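RPA0582 (Rhodopseudomonas palustris, PDB 3HHL) is of unknown function but belongs to the DUF1330 family, whose members adopt the dimeric alpha-beta-barrel (ferredoxin-like) fold. Local coordinates at residues L30-P35 with A120-R125; A52-D57 with P108-A113; G23-L28 with A93-V98; P60-L65 with V102-D107. All coordinates share one frame; numbering follows the deposited sequence. Where two conformers were deposited one is given.

Contact 1: L30-P35 with A120-R125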
# COMPACT_ATOMS: atom_id res chain seq x y z
N LEU C 30 -5.76 2.23 0.70
CA LEU C 30 -5.45 3.13 -0.41
C LEU C 30 -6.79 3.72 -0.86
O LEU C 30 -7.66 2.99 -1.33
CB LEU C 30 -4.77 2.40 -1.55
CG LEU C 30 -3.61 1.47 -1.15
CD1 LEU C 30 -3.14 0.69 -2.34
CD2 LEU C 30 -2.41 2.19 -0.47
N VAL C 31 -6.99 5.03 -0.70
CA VAL C 31 -8.31 5.58 -1.02
C VAL C 31 -8.27 6.68 -2.08
O VAL C 31 -7.51 7.66 -1.94
CB VAL C 31 -9.02 6.17 0.21
CG1 VAL C 31 -10.43 6.58 -0.19
CG2 VAL C 31 -9.00 5.19 1.38
N ARG C 32 -9.08 6.53 -3.12
CA ARG C 32 -9.19 7.55 -4.13
C ARG C 32 -10.58 8.16 -4.07
O ARG C 32 -11.57 7.45 -4.23
CB ARG C 32 -8.94 6.96 -5.51
CG ARG C 32 -8.87 8.01 -6.61
CD ARG C 32 -8.44 7.39 -7.93
NE ARG C 32 -8.72 8.24 -9.08
CZ ARG C 32 -8.11 8.14 -10.25
NH1 ARG C 32 -7.14 7.24 -10.42
NH2 ARG C 32 -8.44 8.94 -11.24
N LEU C 33 -10.64 9.46 -3.83
CA LEU C 33 -11.90 10.13 -3.60
C LEU C 33 -12.55 10.68 -4.88
O LEU C 33 -11.87 11.10 -5.81
CB LEU C 33 -11.69 11.28 -2.62
CG LEU C 33 -11.26 10.91 -1.19
CD1 LEU C 33 -10.94 12.18 -0.42
CD2 LEU C 33 -12.33 10.10 -0.50
N ARG C 34 -13.88 10.68 -4.90
CA ARG C 34 -14.63 11.37 -5.96
C ARG C 34 -14.46 12.86 -5.83
O ARG C 34 -14.43 13.40 -4.72
CB ARG C 34 -16.11 11.10 -5.84
CG ARG C 34 -16.55 9.74 -6.20
CD ARG C 34 -18.06 9.62 -6.04
NE ARG C 34 -18.40 8.22 -6.00
CZ ARG C 34 -18.51 7.44 -7.08
NH1 ARG C 34 -18.34 7.97 -8.30
NH2 ARG C 34 -18.78 6.14 -6.93
N PRO C 35 -14.36 13.56 -6.96
CA PRO C 35 -14.44 15.02 -6.91
C PRO C 35 -15.75 15.44 -6.26
O PRO C 35 -15.74 16.21 -5.29
CB PRO C 35 -14.43 15.44 -8.39
CG PRO C 35 -13.81 14.31 -9.10
CD PRO C 35 -14.02 13.05 -8.29
N ALA C 120 -18.18 8.89 -0.74
CA ALA C 120 -16.91 9.59 -0.99
C ALA C 120 -16.01 8.88 -1.98
O ALA C 120 -15.31 9.53 -2.77
CB ALA C 120 -16.14 9.78 0.31
N VAL C 121 -15.99 7.54 -1.90
CA VAL C 121 -14.88 6.80 -2.47
C VAL C 121 -15.15 6.44 -3.93
O VAL C 121 -16.18 5.86 -4.26
CB VAL C 121 -14.55 5.56 -1.63
CG1 VAL C 121 -13.49 4.70 -2.33
CG2 VAL C 121 -14.09 5.98 -0.24
N GLU C 122 -14.22 6.81 -4.80
CA GLU C 122 -14.29 6.44 -6.19
C GLU C 122 -13.71 5.06 -6.45
O GLU C 122 -14.23 4.31 -7.30
CB GLU C 122 -13.53 7.47 -7.02
CG GLU C 122 -13.86 7.47 -8.51
CD GLU C 122 -13.07 8.54 -9.25
OE1 GLU C 122 -13.67 9.62 -9.50
OE2 GLU C 122 -11.85 8.29 -9.51
N ASP C 123 -12.64 4.73 -5.74
CA ASP C 123 -11.95 3.43 -5.84
C ASP C 123 -11.05 3.34 -4.64
O ASP C 123 -10.61 4.36 -4.14
CB ASP C 123 -11.10 3.41 -7.10
CG ASP C 123 -10.52 2.04 -7.46
OD1 ASP C 123 -11.00 0.96 -7.01
OD2 ASP C 123 -9.55 2.07 -8.27
N SER C 124 -10.80 2.13 -4.17
CA SER C 124 -9.97 1.93 -2.98
C SER C 124 -9.44 0.53 -2.91
O SER C 124 -9.93 -0.35 -3.58
CB SER C 124 -10.77 2.15 -1.70
OG SER C 124 -11.89 1.29 -1.66
N ARG C 125 -8.43 0.35 -2.06
CA ARG C 125 -7.99 -0.96 -1.63
C ARG C 125 -7.96 -0.98 -0.13
O ARG C 125 -7.68 0.03 0.50
CB ARG C 125 -6.60 -1.23 -2.13
CG ARG C 125 -6.47 -1.17 -3.61
CD ARG C 125 -7.26 -2.28 -4.25
NE ARG C 125 -7.09 -2.25 -5.68
CZ ARG C 125 -7.85 -1.55 -6.52
NH1 ARG C 125 -8.87 -0.80 -6.10
NH2 ARG C 125 -7.59 -1.62 -7.82

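Contact 2: A52-D57 with P108-A113. With PE8 (3,6,9,12,15,18,21-heptaoxatricosane-1,23-diol), chain Z.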
# COMPACT_ATOMS: atom_id res chain seq x y z
N ALA C 52 -14.36 13.13 5.22
CA ALA C 52 -14.17 13.77 6.52
C ALA C 52 -15.30 13.36 7.46
O ALA C 52 -15.07 12.89 8.57
CB ALA C 52 -14.12 15.29 6.38
N ALA C 53 -16.54 13.51 7.00
CA ALA C 53 -17.69 13.17 7.82
C ALA C 53 -17.58 11.67 8.27
O ALA C 53 -17.76 11.37 9.44
CB ALA C 53 -19.01 13.44 7.08
N TYR C 54 -17.25 10.77 7.34
CA TYR C 54 -17.01 9.36 7.66
C TYR C 54 -16.04 9.21 8.84
O TYR C 54 -16.35 8.58 9.87
CB TYR C 54 -16.43 8.64 6.45
CG TYR C 54 -15.92 7.27 6.75
CD1 TYR C 54 -16.71 6.36 7.40
CD2 TYR C 54 -14.64 6.87 6.36
CE1 TYR C 54 -16.24 5.10 7.69
CE2 TYR C 54 -14.16 5.63 6.64
CZ TYR C 54 -14.96 4.72 7.30
OH TYR C 54 -14.55 3.43 7.60
N GLY C 55 -14.88 9.84 8.66
CA GLY C 55 -13.86 9.94 9.69
C GLY C 55 -14.36 10.46 11.03
O GLY C 55 -14.18 9.79 12.04
N ARG C 56 -14.98 11.64 11.03
CA ARG C 56 -15.52 12.26 12.24
C ARG C 56 -16.37 11.28 13.01
O ARG C 56 -16.14 11.02 14.19
CB ARG C 56 -16.37 13.50 11.89
CG ARG C 56 -17.41 13.90 12.97
CD ARG C 56 -18.20 15.19 12.65
NE ARG C 56 -18.77 15.22 11.30
CZ ARG C 56 -20.01 14.85 11.01
NH1 ARG C 56 -20.81 14.42 11.97
NH2 ARG C 56 -20.46 14.90 9.77
N ASP C 57 -17.32 10.70 12.29
CA ASP C 57 -18.39 9.92 12.88
C ASP C 57 -17.95 8.51 13.24
O ASP C 57 -18.50 7.91 14.15
CB ASP C 57 -19.58 9.82 11.93
CG ASP C 57 -20.33 11.12 11.76
OD1 ASP C 57 -19.96 12.14 12.39
OD2 ASP C 57 -21.30 11.09 10.95
N PRO C 108 -23.93 0.27 15.20
CA PRO C 108 -24.91 1.10 14.52
C PRO C 108 -24.41 2.49 14.20
O PRO C 108 -24.76 3.03 13.13
CB PRO C 108 -26.09 1.16 15.50
CG PRO C 108 -25.58 0.60 16.80
CD PRO C 108 -24.46 -0.30 16.45
N VAL C 109 -23.61 3.08 15.06
CA VAL C 109 -23.04 4.37 14.72
C VAL C 109 -22.09 4.24 13.53
O VAL C 109 -22.10 5.12 12.67
CB VAL C 109 -22.33 5.02 15.89
CG1 VAL C 109 -21.66 6.33 15.48
CG2 VAL C 109 -23.34 5.26 17.02
N TYR C 110 -21.30 3.17 13.46
CA TYR C 110 -20.40 2.96 12.30
C TYR C 110 -21.18 2.70 11.05
O TYR C 110 -20.84 3.22 10.02
CB TYR C 110 -19.43 1.79 12.49
CG TYR C 110 -18.45 1.64 11.32
CD1 TYR C 110 -17.26 2.35 11.28
CD2 TYR C 110 -18.75 0.80 10.26
CE1 TYR C 110 -16.40 2.24 10.21
CE2 TYR C 110 -17.90 0.65 9.20
CZ TYR C 110 -16.73 1.38 9.16
OH TYR C 110 -15.91 1.23 8.05
N ARG C 111 -22.22 1.88 11.15
CA ARG C 111 -23.02 1.54 9.96
C ARG C 111 -23.68 2.76 9.32
O ARG C 111 -23.93 2.75 8.12
CB ARG C 111 -24.05 0.44 10.24
CG ARG C 111 -23.58 -0.92 9.74
CD ARG C 111 -24.40 -2.10 10.30
NE ARG C 111 -23.69 -3.37 10.11
CZ ARG C 111 -23.71 -4.09 8.99
NH1 ARG C 111 -24.42 -3.67 7.95
NH2 ARG C 111 -23.00 -5.22 8.91
N GLU C 112 -23.92 3.82 10.10
CA GLU C 112 -24.35 5.13 9.54
C GLU C 112 -23.16 5.92 8.98
O GLU C 112 -23.22 6.51 7.90
CB GLU C 112 -25.06 6.03 10.59
CG GLU C 112 -26.53 5.72 10.90
CD GLU C 112 -27.42 5.59 9.67
OE1 GLU C 112 -27.69 6.63 9.02
OE2 GLU C 112 -27.85 4.45 9.35
N ALA C 113 -22.07 5.97 9.72
CA ALA C 113 -20.90 6.73 9.29
C ALA C 113 -20.41 6.26 7.93
O ALA C 113 -20.02 7.06 7.08
CB ALA C 113 -19.81 6.65 10.31
O1 PE8 Z . -21.31 -6.83 6.78
C2 PE8 Z . -21.22 -7.48 5.50
C3 PE8 Z . -20.28 -6.70 4.58
O4 PE8 Z . -20.67 -6.77 3.19
C5 PE8 Z . -21.64 -5.78 2.80
C6 PE8 Z . -20.98 -4.45 2.40
O7 PE8 Z . -21.12 -3.44 3.43
C8 PE8 Z . -19.99 -2.57 3.67
C9 PE8 Z . -19.75 -2.29 5.16
O10 PE8 Z . -18.37 -2.46 5.57
C11 PE8 Z . -17.49 -1.43 5.08
C12 PE8 Z . -16.03 -1.85 5.22
O13 PE8 Z . -15.20 -0.71 4.97
C14 PE8 Z . -14.15 -0.60 5.93
C15 PE8 Z . -13.43 0.75 5.82
O16 PE8 Z . -12.57 0.98 6.96
C17 PE8 Z . -11.51 1.92 6.72
C18 PE8 Z . -11.43 3.12 7.68
O19 PE8 Z . -11.69 2.95 9.10
C20 PE8 Z . -11.67 4.22 9.81
C21 PE8 Z . -11.24 4.10 11.28
O22 PE8 Z . -9.80 4.07 11.46
C23 PE8 Z . -9.23 5.15 12.23
C24 PE8 Z . -8.55 4.66 13.52
O25 PE8 Z . -8.91 5.43 14.70

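Contact 3: G23-L28 with A93-V98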
# COMPACT_ATOMS: atom_id res chain seq x y z
N GLY C 23 -3.88 -11.99 17.14
CA GLY C 23 -2.80 -11.04 16.93
C GLY C 23 -3.34 -9.83 16.21
O GLY C 23 -4.37 -9.90 15.61
N PRO C 24 -2.65 -8.71 16.29
CA PRO C 24 -3.07 -7.53 15.60
C PRO C 24 -3.19 -7.78 14.12
O PRO C 24 -2.52 -8.66 13.58
CB PRO C 24 -1.91 -6.56 15.83
CG PRO C 24 -1.25 -7.03 17.01
CD PRO C 24 -1.40 -8.49 17.04
N ILE C 25 -4.05 -7.00 13.50
CA ILE C 25 -4.22 -6.95 12.08
C ILE C 25 -3.92 -5.53 11.71
O ILE C 25 -4.27 -4.61 12.44
CB ILE C 25 -5.64 -7.32 11.61
CG1 ILE C 25 -6.73 -6.48 12.28
CG2 ILE C 25 -5.92 -8.76 11.92
CD1 ILE C 25 -8.13 -6.68 11.70
N HIS C 26 -3.21 -5.35 10.61
CA HIS C 26 -2.92 -4.05 10.04
C HIS C 26 -3.67 -3.92 8.75
O HIS C 26 -3.57 -4.77 7.87
CB HIS C 26 -1.43 -3.89 9.76
CG HIS C 26 -0.66 -3.45 10.95
ND1 HIS C 26 0.68 -3.14 10.90
CD2 HIS C 26 -1.03 -3.31 12.25
CE1 HIS C 26 1.10 -2.83 12.11
NE2 HIS C 26 0.08 -2.92 12.95
N MSE C 27 -4.41 -2.85 8.63
CA MSE C 27 -5.27 -2.63 7.51
C MSE C 27 -4.70 -1.45 6.69
O MSE C 27 -4.82 -0.27 7.07
CB MSE C 27 -6.66 -2.32 8.01
CG MSE C 27 -7.26 -3.38 8.90
SE MSE C 27 -7.48 -5.07 8.05
CE MSE C 27 -8.90 -4.65 6.83
N LEU C 28 -4.08 -1.80 5.56
CA LEU C 28 -3.54 -0.80 4.63
C LEU C 28 -4.65 -0.30 3.75
O LEU C 28 -5.25 -1.09 3.01
CB LEU C 28 -2.43 -1.40 3.80
CG LEU C 28 -1.84 -0.54 2.68
CD1 LEU C 28 -1.35 0.83 3.18
CD2 LEU C 28 -0.70 -1.31 1.98
N ALA C 93 -4.21 1.20 9.56
CA ALA C 93 -4.98 1.20 10.82
C ALA C 93 -4.63 -0.13 11.44
O ALA C 93 -4.66 -1.15 10.77
CB ALA C 93 -6.51 1.31 10.54
N GLU C 94 -4.29 -0.14 12.72
CA GLU C 94 -4.12 -1.39 13.47
C GLU C 94 -5.37 -1.66 14.31
O GLU C 94 -5.92 -0.75 14.89
CB GLU C 94 -2.93 -1.26 14.41
CG GLU C 94 -2.83 -2.31 15.48
CD GLU C 94 -1.45 -2.39 16.13
OE1 GLU C 94 -0.45 -2.02 15.45
OE2 GLU C 94 -1.37 -2.83 17.32
N TYR C 95 -5.80 -2.92 14.39
CA TYR C 95 -6.84 -3.33 15.33
C TYR C 95 -6.27 -4.48 16.11
O TYR C 95 -5.44 -5.18 15.62
CB TYR C 95 -8.12 -3.71 14.61
CG TYR C 95 -8.67 -2.57 13.77
CD1 TYR C 95 -8.11 -2.28 12.53
CD2 TYR C 95 -9.73 -1.78 14.20
CE1 TYR C 95 -8.59 -1.26 11.74
CE2 TYR C 95 -10.23 -0.75 13.41
CZ TYR C 95 -9.63 -0.49 12.17
OH TYR C 95 -10.05 0.55 11.36
N PRO C 96 -6.71 -4.68 17.36
CA PRO C 96 -6.00 -5.65 18.16
C PRO C 96 -6.41 -7.07 17.83
O PRO C 96 -5.76 -8.05 18.24
CB PRO C 96 -6.39 -5.26 19.59
CG PRO C 96 -7.64 -4.50 19.45
CD PRO C 96 -7.63 -3.85 18.17
N SER C 97 -7.49 -7.19 17.07
CA SER C 97 -8.01 -8.50 16.74
C SER C 97 -8.95 -8.34 15.57
O SER C 97 -9.38 -7.22 15.27
CB SER C 97 -8.82 -9.08 17.91
OG SER C 97 -10.03 -8.33 18.10
N VAL C 98 -9.26 -9.46 14.93
CA VAL C 98 -10.24 -9.51 13.91
C VAL C 98 -11.60 -9.17 14.51
O VAL C 98 -12.37 -8.43 13.93
CB VAL C 98 -10.29 -10.89 13.26
CG1 VAL C 98 -11.50 -11.03 12.35
CG2 VAL C 98 -9.01 -11.14 12.48
O HOH W 1 -6.07 -10.77 18.30

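Contact 4: P60-L65 with V102-D107. Unlike the reference sequence in segment 60-65: Ser62 (reference Phe).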
# COMPACT_ATOMS: atom_id res chain seq x y z
N PRO C 60 -14.82 7.65 16.88
CA PRO C 60 -15.02 7.18 18.26
C PRO C 60 -15.26 5.69 18.35
O PRO C 60 -14.90 5.10 19.35
CB PRO C 60 -16.27 7.94 18.72
CG PRO C 60 -16.32 9.16 17.82
CD PRO C 60 -15.76 8.71 16.51
N VAL C 61 -15.86 5.11 17.34
CA VAL C 61 -16.20 3.70 17.40
C VAL C 61 -14.92 2.91 17.27
O VAL C 61 -14.64 1.99 18.03
CB VAL C 61 -17.17 3.26 16.30
CG1 VAL C 61 -17.53 1.77 16.47
CG2 VAL C 61 -18.40 4.11 16.35
N SER C 62 -14.13 3.29 16.30
CA SER C 62 -12.82 2.69 16.13
C SER C 62 -11.98 2.74 17.40
O SER C 62 -11.38 1.72 17.80
CB SER C 62 -12.08 3.42 15.04
OG SER C 62 -10.92 2.68 14.73
N GLU C 63 -11.95 3.92 18.00
CA GLU C 63 -11.09 4.19 19.13
C GLU C 63 -11.47 3.34 20.32
O GLU C 63 -10.63 2.80 21.01
CB GLU C 63 -11.21 5.67 19.48
CG GLU C 63 -10.27 6.21 20.59
CD GLU C 63 -10.02 7.73 20.37
OE1 GLU C 63 -9.68 8.14 19.21
OE2 GLU C 63 -10.19 8.52 21.34
N ARG C 64 -12.77 3.23 20.52
CA ARG C 64 -13.34 2.51 21.63
C ARG C 64 -12.96 1.04 21.59
O ARG C 64 -12.84 0.42 22.61
CB ARG C 64 -14.86 2.64 21.52
CG ARG C 64 -15.67 2.39 22.77
CD ARG C 64 -17.17 2.22 22.41
NE ARG C 64 -17.69 3.40 21.72
CZ ARG C 64 -18.57 3.38 20.73
NH1 ARG C 64 -19.07 2.24 20.26
NH2 ARG C 64 -18.97 4.52 20.19
N LEU C 65 -12.83 0.50 20.39
CA LEU C 65 -12.52 -0.90 20.15
C LEU C 65 -11.05 -1.21 19.86
O LEU C 65 -10.70 -2.34 19.55
CB LEU C 65 -13.38 -1.39 19.01
CG LEU C 65 -14.89 -1.30 19.30
CD1 LEU C 65 -15.68 -1.43 18.00
CD2 LEU C 65 -15.35 -2.39 20.28
N VAL C 102 -14.63 -6.52 13.39
CA VAL C 102 -15.99 -6.93 13.07
C VAL C 102 -16.99 -6.14 13.96
O VAL C 102 -18.05 -5.65 13.49
CB VAL C 102 -16.16 -8.46 13.20
CG1 VAL C 102 -17.61 -8.87 13.17
CG2 VAL C 102 -15.40 -9.14 12.10
N GLU C 103 -16.63 -5.94 15.21
CA GLU C 103 -17.53 -5.26 16.11
C GLU C 103 -17.74 -3.83 15.62
O GLU C 103 -18.86 -3.31 15.67
CB GLU C 103 -17.00 -5.31 17.55
CG GLU C 103 -17.18 -6.66 18.24
CD GLU C 103 -18.62 -7.13 18.24
OE1 GLU C 103 -19.52 -6.27 18.44
OE2 GLU C 103 -18.84 -8.34 18.06
N MSE C 104 -16.68 -3.21 15.13
CA MSE C 104 -16.77 -1.85 14.60
C MSE C 104 -17.71 -1.81 13.39
O MSE C 104 -18.54 -0.90 13.24
CB MSE C 104 -15.40 -1.35 14.16
CG MSE C 104 -15.43 -0.10 13.27
SE MSE C 104 -13.69 0.65 12.90
CE MSE C 104 -13.29 -0.49 11.36
N ILE C 105 -17.53 -2.79 12.53
CA ILE C 105 -18.32 -2.85 11.32
C ILE C 105 -19.79 -3.09 11.65
O ILE C 105 -20.67 -2.69 10.89
CB ILE C 105 -17.73 -3.94 10.39
CG1 ILE C 105 -16.75 -3.26 9.47
CG2 ILE C 105 -18.80 -4.72 9.59
CD1 ILE C 105 -16.41 -4.16 8.26
N ARG C 106 -20.07 -3.72 12.78
CA ARG C 106 -21.45 -3.99 13.16
C ARG C 106 -22.09 -2.90 13.96
O ARG C 106 -23.30 -2.88 14.09
CB ARG C 106 -21.54 -5.28 13.93
CG ARG C 106 -21.19 -6.49 13.10
CD ARG C 106 -21.25 -7.69 13.99
NE ARG C 106 -21.03 -8.96 13.31
CZ ARG C 106 -21.03 -10.12 13.96
NH1 ARG C 106 -21.24 -10.14 15.28
NH2 ARG C 106 -20.79 -11.24 13.30
N ASP C 107 -21.29 -1.99 14.47
CA ASP C 107 -21.79 -0.96 15.35
C ASP C 107 -22.76 -0.00 14.61
O ASP C 107 -22.44 0.49 13.53
CB ASP C 107 -20.65 -0.17 15.96
CG ASP C 107 -21.12 0.82 16.96
OD1 ASP C 107 -20.87 0.65 18.16
OD2 ASP C 107 -21.76 1.79 16.55

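Contact 1: L30-P35 with A120-R125
Arg32 of strand 25-33 and Glu122, at the bulged corner of 120-125, reach out side by side and, in the conformer of Arg32 described, form a salt bridge, Arg32 NE to Glu122 OE2 at 3.2 Å. Both chains are extended: each CG lies anti to its own backbone N (chi1 -173° in Arg32, -162° in Glu122), which carries the two charged ends in the same direction. The guanidinium and carboxylate are turned 44° against each other, and in this conformer NH1 of Arg32 finds a further acceptor in the carbonyl of Asp84. Beneath this pair lies a classic beta bulge. Glu122 and Asp123 both face Arg32, whose O accepts from Glu122 N at 2.8 Å and from Asp123 N at 3.3 Å. Past the bulge Arg34 N bonds to Ala120 O, while the extended Arg34 chain brings one face of its guanidinium over Glu122 CA. Away from this pair Val31 CG1 meets Val121 CG2 at 3.7 Å, the two crossing at about a right angle, and Leu33 CD2 rests on Ala120 CB at 3.9 Å; beta-branched valine suits a strand, and a small alanine lets the leucine come close. Tyr51 of helix 47-64 covers Val31, Leu33 and Ala120, strand 89-95 flanks Leu30 and Val31, and a neighbouring subunit packs on Leu30 and Arg125.

Contact 2: A52-D57 with P108-A113
Tyr54 and Tyr110 join two nearly antiparallel helices through their hydroxyls, OH to OH at 2.6 Å, a hydrogen bond in which either could be the donor. Each oxygen lies at the edge of the other's ring, near its plane. Both rings leave their helices with CG anti to the backbone N (chi1 169° in Tyr54, -177° in Tyr110), a setting that throws them to the same side of the helix pair, where the hydroxyls can meet. Tyrosine suits both places because its ring spans the gap and its end still offers a polar group.

Van der Waals contacts come next. The tyrosine rings are oblique, their planes 71° apart, and make an apolar touch through Tyr54 CE1 and Tyr110 CE1 at 3.8 Å. The edge of the Tyr54 ring also reaches the backbone of Ala113, CD1 lying 3.4 Å from Ala113 O. Between the helices, whose axes approach to 9.2 Å, Ala113 CB abuts Asp57 CB at 3.6 Å; the small methyl permits this closeness. Val109 CG1 leans on Asp57 O. A phenylalanine in place of Tyr54 would probably leave the Tyr110 hydroxyl without its phenolic mate and its ring less firmly placed.

A polyether chain, probably from the crystallisation liquor, runs past the paired hydroxyls, with C18 3.1 Å from Tyr54 OH. Such helices packed on one face of an antiparallel sheet are characteristic of the dimeric alpha-beta-barrel fold, and the bound polyether may mark a pocket between the helices and the sheet.

Contact 3: G23-L28 with A93-V98
Ile25 and Tyr95 face each other as a hydrogen-bonded pair of an antiparallel sheet, the central strands of the ferredoxin-like alpha-beta fold. Ile25, Met27, Ala93 and Tyr95 form one relief on the face that carries the helices. Ile25 is the main bump: its CG1 sits between the backbone N and the carbonyl carbon (chi1 54°), which turns that branch toward Tyr95 CB, 3.9 Å away, while CG2 meets Val98 CG2 at the same distance. The isoleucine fills the hollow between the tyrosine's root and the first turn of helix 98-106. Beside it Met27, a selenomethionine, lays CG 3.8 Å from Tyr95 CE1, then bends away toward Phe16 and Phe101; its flexible chain can follow such an uneven surface. Ala93, paired with Met27, offers only a methyl, CB 4.4 Å from Met27 CB. Where the strands part, one water bridges Gly23 N and Pro96 O, and Ser97 caps helix 98-106 through Ala100 N.

The opposite face carries His26 and Glu94, a non-hydrogen-bonded pair. His26 ND1 is hydrogen-bonded to an aromatic side chain of a neighbouring subunit, and an aromatic ring of that subunit meets the histidine ring, planes about 20° apart. His26 NE2 donates to Glu94 OE1 at 2.7 Å, the oxygen lying near the ring plane and the nitrogen 41° out of the carboxylate plane.

Contact 4: P60-L65 with V102-D107
Met104, Leu65 and Asp107 bury most of the surface here, with Val61 close behind. Leu65 pushes CD1 against the backbone of helix 98-106, 3.5 Å from Met104 N, and against Met104 CB at 3.9 Å; a branched, flexible leucine suits the end of helix 47-64, where it must reach over to the next helix. Met104, a selenomethionine, has CG anti to the backbone N (chi1 165°), and its chain is extended as far as SE, where it bends; SE lies alongside Ser62, 3.9 Å from Ser62 CB. Ser62 is phenylalanine in the reference sequence. Tyr95 of strand 89-95 touches both residues from the sheet side. In the dimeric alpha-beta-barrel fold these helices lie together on one face of the antiparallel sheet, and this contact joins the C-terminal ends of two of them.

Asp107 works both ways. Its CB meets Val61 CG1 at 3.7 Å, the two side chains coming from opposite directions, while OD1 takes a hydrogen bond within a salt bridge from Arg64 NH1 at 3.2 Å. The oxygen lies in the guanidinium plane, but the nitrogen stands 42° out of the carboxylate plane. Asp107 is also the N-cap of helix 108-113, its OD2 bonding weakly to Val109 N and Tyr110 N. An alanine here would probably leave Arg64 without its anionic mate and the first turn of helix 108-113 uncapped. One face of the Arg64 guanidinium lies over Val61 CA, 4.0 Å from its plane.

Overall arrangement
Contacts 1 and 3 share strand 25-33 and zip it to its two neighbours, strand 121-128 in contact 1 and strand 89-95 in contact 3, their centres about 21 Å apart on opposite sides of the chain's centre. Both are dominated by backbone bonds, have just over half of their touching residues buried, and reach the neighbouring subunit. Contacts 2 and 4 instead hold helix 47-64 to the successive helices 108-113 and 98-106; they lie farther out than contact 1, bury less surface, and depend on side chains. They touch where Tyr110 packs on Met104 and Ile105. Tyr95 ties the layers together, belonging to contact 3 yet touching Ser62 and Met104 of contact 4.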